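Local structure of glucokinase (Leishmania braziliensis MHOM/BR/75/M2904, 6EDI) at residues 57-60 against 66-69; 166-171 against 397-402. The protein probably phosphorylates D-glucose at the expense of ATP, as a dimeric glucokinase of the actin-like ATPase clan, captured here in an open conformation. All coordinates share one frame; numbering follows the deposited sequence.

Interaction 1 (57-60 against 66-69); sequences SQAS and GLHI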
# COMPACT_ATOMS: atom_id res chain seq x y z
N SER A 57 -10.59 16.11 20.80
CA SER A 57 -11.71 15.29 20.37
C SER A 57 -11.93 14.17 21.36
O SER A 57 -11.01 13.77 22.08
CB SER A 57 -11.45 14.69 18.99
OG SER A 57 -10.29 13.88 19.05
N GLN A 58 -13.15 13.65 21.40
CA GLN A 58 -13.43 12.47 22.20
C GLN A 58 -14.63 11.78 21.58
O GLN A 58 -15.34 12.38 20.77
CB GLN A 58 -13.74 12.88 23.64
CG GLN A 58 -14.84 13.92 23.72
CD GLN A 58 -15.32 14.17 25.13
OE1 GLN A 58 -16.36 14.79 25.34
NE2 GLN A 58 -14.56 13.68 26.12
N ALA A 59 -14.83 10.52 21.94
CA ALA A 59 -16.05 9.81 21.57
C ALA A 59 -17.08 9.84 22.71
O ALA A 59 -17.06 10.73 23.57
CB ALA A 59 -15.74 8.38 21.19
N SER A 60 -17.98 8.86 22.70
CA SER A 60 -18.94 8.60 23.77
C SER A 60 -19.54 7.23 23.45
O SER A 60 -19.90 6.97 22.31
CB SER A 60 -20.04 9.67 23.83
OG SER A 60 -19.50 10.97 24.03
N GLY A 66 -21.41 9.30 18.62
CA GLY A 66 -21.30 10.73 18.81
C GLY A 66 -19.83 11.07 18.96
O GLY A 66 -19.14 10.59 19.86
N LEU A 67 -19.32 11.90 18.05
CA LEU A 67 -17.94 12.31 18.13
C LEU A 67 -17.99 13.80 18.36
O LEU A 67 -18.81 14.47 17.73
CB LEU A 67 -17.21 11.98 16.84
CG LEU A 67 -17.02 10.48 16.55
CD1 LEU A 67 -16.57 10.24 15.13
CD2 LEU A 67 -16.03 9.88 17.53
N HIS A 68 -17.17 14.31 19.26
CA HIS A 68 -17.14 15.74 19.55
C HIS A 68 -15.75 16.31 19.30
O HIS A 68 -14.74 15.69 19.64
CB HIS A 68 -17.59 16.03 20.99
CG HIS A 68 -19.02 15.67 21.27
ND1 HIS A 68 -19.43 15.12 22.46
CD2 HIS A 68 -20.13 15.79 20.51
CE1 HIS A 68 -20.73 14.90 22.42
NE2 HIS A 68 -21.18 15.30 21.25
N ILE A 69 -15.70 17.49 18.69
CA ILE A 69 -14.44 18.19 18.49
C ILE A 69 -14.63 19.64 18.92
O ILE A 69 -15.69 20.24 18.69
CB ILE A 69 -13.95 18.13 17.02
CG1 ILE A 69 -13.89 16.67 16.54
CG2 ILE A 69 -12.57 18.76 16.88
CD1 ILE A 69 -13.46 16.50 15.07

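Interaction 2 (166-171 against 397-402); sequences LALSNA and VNINLL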
# COMPACT_ATOMS: atom_id res chain seq x y z
N LEU A 166 -12.46 5.92 9.21
CA LEU A 166 -12.44 4.84 10.19
C LEU A 166 -13.14 5.29 11.47
O LEU A 166 -13.91 4.54 12.05
CB LEU A 166 -11.00 4.45 10.51
CG LEU A 166 -10.88 3.45 11.65
CD1 LEU A 166 -11.54 2.14 11.26
CD2 LEU A 166 -9.42 3.23 12.00
N ALA A 167 -12.86 6.52 11.88
CA ALA A 167 -13.46 7.05 13.10
C ALA A 167 -14.98 7.04 12.98
O ALA A 167 -15.68 6.60 13.89
CB ALA A 167 -12.96 8.44 13.37
N LEU A 168 -15.49 7.52 11.85
CA LEU A 168 -16.92 7.54 11.60
C LEU A 168 -17.50 6.13 11.62
O LEU A 168 -18.60 5.90 12.14
CB LEU A 168 -17.24 8.21 10.27
CG LEU A 168 -16.95 9.70 10.13
CD1 LEU A 168 -17.01 10.15 8.67
CD2 LEU A 168 -17.96 10.47 10.96
N SER A 169 -16.75 5.21 11.04
CA SER A 169 -17.16 3.81 10.97
C SER A 169 -17.28 3.19 12.36
O SER A 169 -18.32 2.62 12.70
CB SER A 169 -16.17 3.02 10.13
OG SER A 169 -16.63 1.70 9.93
N ASN A 170 -16.22 3.30 13.16
CA ASN A 170 -16.22 2.74 14.51
C ASN A 170 -17.29 3.38 15.38
O ASN A 170 -17.78 2.78 16.33
CB ASN A 170 -14.85 2.91 15.16
CG ASN A 170 -13.79 2.03 14.54
OD1 ASN A 170 -14.12 1.04 13.88
ND2 ASN A 170 -12.52 2.39 14.72
N ALA A 171 -17.65 4.61 15.03
CA ALA A 171 -18.69 5.32 15.75
C ALA A 171 -20.10 4.82 15.40
O ALA A 171 -21.06 5.17 16.09
CB ALA A 171 -18.58 6.82 15.50
N VAL A 397 -17.91 17.30 6.49
CA VAL A 397 -17.50 17.06 7.87
C VAL A 397 -16.02 17.36 7.98
O VAL A 397 -15.31 17.33 6.98
CB VAL A 397 -17.81 15.61 8.32
CG1 VAL A 397 -16.87 14.61 7.67
CG2 VAL A 397 -17.75 15.50 9.84
N ASN A 398 -15.55 17.68 9.18
CA ASN A 398 -14.14 17.96 9.36
C ASN A 398 -13.40 16.64 9.49
O ASN A 398 -12.98 16.26 10.59
CB ASN A 398 -13.93 18.86 10.57
CG ASN A 398 -14.55 20.23 10.38
OD1 ASN A 398 -14.00 21.08 9.69
ND2 ASN A 398 -15.73 20.44 10.96
N ILE A 399 -13.28 15.95 8.35
CA ILE A 399 -12.78 14.58 8.30
C ILE A 399 -11.34 14.50 8.79
O ILE A 399 -10.97 13.54 9.46
CB ILE A 399 -12.92 13.96 6.88
CG1 ILE A 399 -12.87 12.44 6.96
CG2 ILE A 399 -11.85 14.45 5.94
CD1 ILE A 399 -14.07 11.89 7.64
N ASN A 400 -10.55 15.54 8.52
CA ASN A 400 -9.15 15.50 8.91
C ASN A 400 -8.98 15.65 10.42
O ASN A 400 -8.14 14.99 11.02
CB ASN A 400 -8.33 16.53 8.14
CG ASN A 400 -8.18 16.18 6.68
OD1 ASN A 400 -8.65 15.13 6.22
ND2 ASN A 400 -7.52 17.06 5.93
N LEU A 401 -9.75 16.53 11.04
CA LEU A 401 -9.73 16.61 12.50
C LEU A 401 -10.12 15.27 13.14
O LEU A 401 -9.43 14.76 14.03
CB LEU A 401 -10.61 17.76 13.00
CG LEU A 401 -10.06 19.13 12.62
CD1 LEU A 401 -10.88 20.27 13.22
CD2 LEU A 401 -8.61 19.27 13.07
N LEU A 402 -11.23 14.69 12.67
CA LEU A 402 -11.67 13.38 13.13
C LEU A 402 -10.59 12.32 12.98
O LEU A 402 -10.44 11.43 13.84
CB LEU A 402 -12.93 12.95 12.37
CG LEU A 402 -14.22 13.64 12.74
CD1 LEU A 402 -15.32 13.27 11.75
CD2 LEU A 402 -14.61 13.22 14.15

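Interaction 1 (57-60 against 66-69)
Q58 and H68 face each other as an antiparallel hydrogen-bonded pair and exchange two backbone hydrogen bonds. Q58 N reaches H68 O at 3.1 Å. The return bond, from H68 N to Q58 O, is also 3.1 Å. H68 O accepts a further, softer contact from the CA-H of S57. One step along, S57 and I69 form a non-hydrogen-bonded pair, with S57 CB 4.0 Å from I69 CG1. Past the last paired residues, A59 CB rests on L67 CD2, also at 4.0 Å. These residues sit where strand 51-58 turns into strand 67-75, a beta hairpin within the mixed six-stranded sheet that also carries strands 16-20 and 41-48. On the Q58/H68 face, Q58 OE1 lies at the edge of the H68 ring, near its plane, 4.2 Å from H68 ND1, a contact and not a hydrogen bond. Each group is held from elsewhere: Q58 NE2 bonds to S35 O, H68 NE2 to Q17 OE1. On the S57/I69 face, the S57 chi1 of 60°, with OG between the backbone N and the carbonyl carbon, goes with a hydrogen bond from that hydroxyl to Y42 O on strand 41-48.

Interaction 2 (166-171 against 397-402)
L168 meets I399 and L402 with its two methyl branches, one for each partner, and its side chain lies at about a right angle to both. L168 CD1 meets the terminal methyl of I399, CD1, at 3.6 Å, while L168 CD2 abuts L402 CD1 at 3.9 Å. With chi1 at -67°, L168 CG stands beside its own backbone N, and the fork at CG carries the methyls across to helix 399-409. I399 answers with a bent chain: CG1 is anti to the backbone N (chi1 -160°), and a chi2 of 68° then folds CD1 round to L168, although the CB itself does not aim at the other helix. L402, whose CB does point across, extends CD1 directly. Nearer the backbones, the small A167 puts its CB 3.9 Å from L402 O, and the CA atoms of A167 and L402 are 6.6 Å apart. The contact thus joins the C-terminal part of helix 157-170 to the first turn of helix 399-409, with V16 touching L168 and L402, and Y177 also touching L168. No hydrogen bond or salt bridge crosses between the segments, so their mutual attraction probably rests largely on dispersion and the burial of methyl groups.

In the fold
Interactions 1 and 2 lie side by side, their centres about 10 Å apart, and meet at L402, which packs on both. The hairpin of interaction 1 turns L67 and I69 toward helix 399-409: I69 CD1 is 3.6 Å from L402 CD2, and L67 CD1 is 3.7 Å from that same methyl. I69 CD1 also reaches L401 CB at 3.7 Å. L402 therefore uses CD1 within interaction 2 and CD2 toward interaction 1. A171 adds another link, touching L67 and hydrogen-bonded through its backbone to S65 in the turn. Strand 16-20, the edge strand beside 67-75 within this chain, borders both contacts, with Q17 on the hairpin side.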